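Local coordinates for protein RNA polymerase ECF-subfamily sigma factor (Streptomyces venezuelae, PDB 6DXO) that probably directs RNA polymerase to specific promoters as an ECF sigma factor involved in aerial mycelium formation, usually held inactive by an anti-sigma factor, at residues Ala95-Arg98 with Gln103-Cys106; Val107-Leu112 with Ala118-Val123. All blocks are in the same frame, centred on the assembly; numbering follows the deposited sequence.

Interaction 1. Residues Ala95-Arg98 with Gln103-Cys106; sequences AVRR and QQEC
Q104 reaches across to the neighbouring helix, its side chain oblique to those of V96 and R97, and nearly all of the contact is made by these three residues. Its CB points toward segment 95-98, and with CG anti to the backbone N (chi1 -167°) and the chain extended beyond it, the amide is carried to the V96 carbonyl and the R97 backbone. The aliphatic part of the chain passes the V96 backbone, with Q104 CG 3.3 Å from V96 O. V96 adds an apolar touch, its CG1 lying 4.0 Å from Q104 CG. A glutamine suits this place because its methylenes can lie against a valine while its amide still meets polar groups.

R97 starts out in the other direction, its CB pointing away from Q104. Bends at chi2 and chi3 bring the guanidinium back to the amide, which it meets obliquely, the two planes 63° apart. R97 NE gives Q104 OE1 a weak hydrogen bond, 3.3 Å long and with an N-H...O angle of 134°. The stronger partner of R97 is D42, reached by a salt bridge from NH1, so the arginine ties region 4 to the region 2 helix 37-53; D42 belongs to a motif likely to bind the polymerase core. The other end of the amide is also held, since Q104 NE2 donates to the carbonyl of L99 in the turn between the helices. The bond to L99, helped by the weak one from R97, probably limits rotation of the amide. R97 also packs on V65 of the partner chain. The contact closes the short connection between helices 89-98 and 101-112, the first two helices of the all-helical sigma-70 region 4.

Interaction 2. Residues Val107-Leu112 with Ala118-Val123; sequences VTLRFL and AETARV
The hydroxyl of T120 sits where three groups converge: OG1 donates a hydrogen bond to the carbonyl of S116, four residues earlier, just before helix 117-124, while R110 and L109 press carbon against it from helix 101-112. R110 CD is 3.3 Å from T120 OG1, and L109 CB stands 3.9 Å from the same atom. The S116 carbonyl takes up the hydroxyl's proton, and the two approaching groups are aliphatic carbons, so these are van der Waals contacts. Threonine suits the spot because its methyl, anti to the backbone N, serves the apolar side, with T120 CG2 4.0 Å from L109 CD1.

L109 and V123 meet tip to tip, L109 CD1 lying 3.8 Å from V123 CG1. The valine methyl is put there by chi1 of 173°, anti to the backbone N. They join two helical segments whose axes run nearly antiparallel, at 153°, and come within 9.5 Å of each other.

R110 crosses T120 at about a right angle, lending its methylenes to the threonine and sending its charged end onward. Its NH1 bonds the carbonyl of L115, in the turn between the helices, and its NE bonds OE1 of Q135 on helix 128-144, which, by analogy with the family, is probably the recognition helix of the helix-turn-helix. Within its own segment, R110 CB lies 3.8 Å above the centre of the F111 ring. With an alanine here, the L115 carbonyl and the Q135 amide would probably lose their guanidinium partner, and the T120 hydroxyl its aliphatic cover.

No hydrogen bond joins the two segments. Their union therefore rests on apolar and aliphatic packing, while the charged end of R110 is spent on the turn and on helix 128-144.

Overall arrangement
Both interactions lie in sigma-70 region 4, on the same side of the chain's centre, and their centres are 12 Å apart. They follow in series: interaction 1 closes before interaction 2 opens, and helix 101-112 serves both, its earlier part meeting helix 89-98 and its later part helix 117-124. The two contacts touch, V96 CG1 lying 3.7 Å from V107 CG2, so packing passes directly from one to the other. Three consecutive helices are thus joined through the middle one. Residues from the segments of both, E105 and T108, also pack on E61 of the partner chain, which places this helical unit against the other protein of the complex.

Interaction 1. Residues Ala95-Arg98 with Gln103-Cys106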
loop_
_atom_site.group_PDB
_atom_site.type_symbol
_atom_site.label_atom_id
_atom_site.label_comp_id
_atom_site.label_asym_id
_atom_site.label_seq_id
_atom_site.Cartn_x
_atom_site.Cartn_y
_atom_site.Cartn_z
ATOM N N ALA A 95 9.578 -13.942 -4.315
ATOM C CA ALA A 95 10.745 -14.528 -3.667
ATOM C C ALA A 95 11.316 -13.556 -2.633
ATOM O O ALA A 95 11.675 -13.956 -1.531
ATOM C CB ALA A 95 11.800 -14.897 -4.696
ATOM N N VAL A 96 11.387 -12.275 -2.984
ATOM C CA VAL A 96 11.903 -11.267 -2.052
ATOM C C VAL A 96 11.048 -11.180 -0.792
ATOM O O VAL A 96 11.559 -11.022 0.313
ATOM C CB VAL A 96 11.989 -9.860 -2.698
ATOM C CG1 VAL A 96 12.417 -8.834 -1.661
ATOM C CG2 VAL A 96 12.939 -9.864 -3.884
ATOM N N ARG A 97 9.730 -11.275 -0.965
ATOM C CA ARG A 97 8.815 -11.176 0.164
ATOM C C ARG A 97 8.974 -12.342 1.142
ATOM O O ARG A 97 8.507 -12.272 2.275
ATOM C CB ARG A 97 7.365 -11.079 -0.326
ATOM C CG ARG A 97 6.918 -9.666 -0.667
ATOM C CD ARG A 97 5.968 -9.115 0.396
ATOM N NE ARG A 97 6.562 -9.105 1.732
ATOM C CZ ARG A 97 5.897 -8.804 2.844
ATOM N NH1 ARG A 97 4.612 -8.487 2.784
ATOM N NH2 ARG A 97 6.513 -8.819 4.017
ATOM N N ARG A 98 9.648 -13.405 0.703
ATOM C CA ARG A 98 9.841 -14.598 1.533
ATOM C C ARG A 98 11.098 -14.549 2.412
ATOM O O ARG A 98 11.216 -15.312 3.373
ATOM C CB ARG A 98 9.848 -15.863 0.670
ATOM C CG ARG A 98 8.516 -16.173 0.003
ATOM C CD ARG A 98 8.564 -17.515 -0.705
ATOM N NE ARG A 98 9.528 -17.514 -1.800
ATOM C CZ ARG A 98 9.199 -17.648 -3.081
ATOM N NH1 ARG A 98 7.930 -17.806 -3.425
ATOM N NH2 ARG A 98 10.139 -17.635 -4.014
ATOM N N GLN A 103 17.283 -9.773 5.700
ATOM C CA GLN A 103 17.644 -9.984 4.301
ATOM C C GLN A 103 16.685 -9.265 3.353
ATOM O O GLN A 103 17.097 -8.728 2.319
ATOM C CB GLN A 103 17.698 -11.480 3.971
ATOM C CG GLN A 103 18.806 -12.226 4.707
ATOM C CD GLN A 103 18.861 -13.704 4.360
ATOM O OE1 GLN A 103 18.076 -14.198 3.561
ATOM N NE2 GLN A 103 19.810 -14.417 4.964
ATOM N N GLN A 104 15.405 -9.244 3.702
ATOM C CA GLN A 104 14.435 -8.555 2.847
ATOM C C GLN A 104 14.730 -7.053 2.770
ATOM O O GLN A 104 14.812 -6.474 1.693
ATOM C CB GLN A 104 12.999 -8.791 3.316
ATOM C CG GLN A 104 11.990 -8.355 2.251
ATOM C CD GLN A 104 10.549 -8.701 2.584
ATOM O OE1 GLN A 104 9.627 -8.001 2.158
ATOM N NE2 GLN A 104 10.344 -9.791 3.324
ATOM N N GLU A 105 14.895 -6.431 3.928
ATOM C CA GLU A 105 15.217 -5.016 3.994
ATOM C C GLU A 105 16.527 -4.693 3.276
ATOM O O GLU A 105 16.636 -3.659 2.618
ATOM C CB GLU A 105 15.312 -4.555 5.446
ATOM C CG GLU A 105 15.658 -3.087 5.585
ATOM C CD GLU A 105 15.495 -2.589 7.002
ATOM O OE1 GLU A 105 15.361 -3.438 7.913
ATOM O OE2 GLU A 105 15.492 -1.353 7.201
ATOM N N CYS A 106 17.525 -5.567 3.414
ATOM C CA CYS A 106 18.812 -5.324 2.764
ATOM C C CYS A 106 18.660 -5.278 1.239
ATOM O O CYS A 106 19.091 -4.326 0.592
ATOM C CB CYS A 106 19.852 -6.377 3.173
ATOM S SG CYS A 106 21.550 -5.982 2.657
#

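Interaction 2. Residues Val107-Leu112 with Ala118-Val123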
loop_
_atom_site.group_PDB
_atom_site.type_symbol
_atom_site.label_atom_id
_atom_site.label_comp_id
_atom_site.label_asym_id
_atom_site.label_seq_id
_atom_site.Cartn_x
_atom_site.Cartn_y
_atom_site.Cartn_z
ATOM N N VAL A 107 18.034 -6.298 0.661
ATOM C CA VAL A 107 17.856 -6.318 -0.794
ATOM C C VAL A 107 16.970 -5.168 -1.287
ATOM O O VAL A 107 17.190 -4.626 -2.362
ATOM C CB VAL A 107 17.302 -7.670 -1.324
ATOM C CG1 VAL A 107 18.266 -8.810 -1.028
ATOM C CG2 VAL A 107 15.919 -7.953 -0.770
ATOM N N THR A 108 15.968 -4.797 -0.499
ATOM C CA THR A 108 15.063 -3.714 -0.890
ATOM C C THR A 108 15.807 -2.379 -0.927
ATOM O O THR A 108 15.779 -1.662 -1.921
ATOM C CB THR A 108 13.885 -3.624 0.072
ATOM O OG1 THR A 108 13.187 -4.880 0.062
ATOM C CG2 THR A 108 12.920 -2.514 -0.360
ATOM N N LEU A 109 16.511 -2.068 0.149
ATOM C CA LEU A 109 17.300 -0.838 0.183
ATOM C C LEU A 109 18.398 -0.812 -0.885
ATOM O O LEU A 109 18.562 0.190 -1.570
ATOM C CB LEU A 109 17.910 -0.641 1.565
ATOM C CG LEU A 109 16.988 -0.348 2.753
ATOM C CD1 LEU A 109 17.766 -0.591 4.036
ATOM C CD2 LEU A 109 16.460 1.063 2.707
ATOM N N ARG A 110 19.160 -1.900 -1.008
ATOM C CA ARG A 110 20.299 -1.921 -1.942
ATOM C C ARG A 110 19.886 -1.912 -3.411
ATOM O O ARG A 110 20.466 -1.187 -4.232
ATOM C CB ARG A 110 21.192 -3.145 -1.696
ATOM C CG ARG A 110 21.989 -3.098 -0.409
ATOM C CD ARG A 110 23.256 -2.254 -0.551
ATOM N NE ARG A 110 24.231 -2.905 -1.418
ATOM C CZ ARG A 110 24.671 -2.414 -2.572
ATOM N NH1 ARG A 110 24.237 -1.241 -3.018
ATOM N NH2 ARG A 110 25.554 -3.097 -3.281
ATOM N N PHE A 111 18.892 -2.724 -3.749
ATOM C CA PHE A 111 18.636 -2.988 -5.158
ATOM C C PHE A 111 17.333 -2.381 -5.658
ATOM O O PHE A 111 17.266 -1.910 -6.785
ATOM C CB PHE A 111 18.720 -4.488 -5.435
ATOM C CG PHE A 111 20.011 -5.104 -4.968
ATOM C CD1 PHE A 111 20.010 -6.127 -4.027
ATOM C CD2 PHE A 111 21.228 -4.626 -5.434
ATOM C CE1 PHE A 111 21.202 -6.686 -3.581
ATOM C CE2 PHE A 111 22.427 -5.181 -4.987
ATOM C CZ PHE A 111 22.411 -6.210 -4.063
ATOM N N LEU A 112 16.312 -2.360 -4.811
ATOM C CA LEU A 112 15.057 -1.706 -5.192
ATOM C C LEU A 112 15.098 -0.187 -4.985
ATOM O O LEU A 112 14.463 0.556 -5.720
ATOM C CB LEU A 112 13.870 -2.335 -4.459
ATOM C CG LEU A 112 13.599 -3.794 -4.841
ATOM C CD1 LEU A 112 12.426 -4.355 -4.053
ATOM C CD2 LEU A 112 13.347 -3.928 -6.343
ATOM N N ALA A 118 27.167 1.721 2.032
ATOM C CA ALA A 118 27.296 2.675 3.134
ATOM C C ALA A 118 25.958 3.283 3.563
ATOM O O ALA A 118 25.651 3.351 4.756
ATOM C CB ALA A 118 28.294 3.780 2.778
ATOM N N GLU A 119 25.164 3.726 2.590
ATOM C CA GLU A 119 23.836 4.267 2.875
ATOM C C GLU A 119 22.973 3.201 3.551
ATOM O O GLU A 119 22.339 3.479 4.569
ATOM C CB GLU A 119 23.160 4.796 1.597
ATOM C CG GLU A 119 23.769 6.101 1.061
ATOM C CD GLU A 119 23.638 6.243 -0.446
ATOM O OE1 GLU A 119 23.067 5.386 -1.118
ATOM O OE2 GLU A 119 24.180 7.327 -0.987
ATOM N N THR A 120 22.975 1.982 3.004
ATOM C CA THR A 120 22.227 0.869 3.604
ATOM C C THR A 120 22.674 0.588 5.046
ATOM O O THR A 120 21.861 0.370 5.951
ATOM C CB THR A 120 22.344 -0.403 2.736
ATOM O OG1 THR A 120 21.756 -0.144 1.451
ATOM C CG2 THR A 120 21.625 -1.588 3.382
ATOM N N ALA A 121 23.978 0.598 5.266
ATOM C CA ALA A 121 24.491 0.404 6.617
ATOM C C ALA A 121 23.920 1.442 7.586
ATOM O O ALA A 121 23.470 1.092 8.684
ATOM C CB ALA A 121 26.016 0.428 6.625
ATOM N N ARG A 122 23.909 2.708 7.170
ATOM C CA ARG A 122 23.384 3.774 8.023
ATOM C C ARG A 122 21.913 3.560 8.357
ATOM O O ARG A 122 21.508 3.702 9.514
ATOM C CB ARG A 122 23.560 5.160 7.393
ATOM C CG ARG A 122 24.967 5.498 6.949
ATOM C CD ARG A 122 25.950 5.584 8.110
ATOM N NE ARG A 122 27.257 6.032 7.632
ATOM C CZ ARG A 122 28.177 5.229 7.104
ATOM N NH1 ARG A 122 27.947 3.925 6.997
ATOM N NH2 ARG A 122 29.332 5.731 6.682
ATOM N N VAL A 123 21.107 3.223 7.347
ATOM C CA VAL A 123 19.679 2.971 7.564
ATOM C C VAL A 123 19.397 1.779 8.478
ATOM O O VAL A 123 18.486 1.829 9.323
ATOM C CB VAL A 123 18.957 2.716 6.225
ATOM C CG1 VAL A 123 17.490 2.287 6.465
ATOM C CG2 VAL A 123 19.034 3.954 5.353
#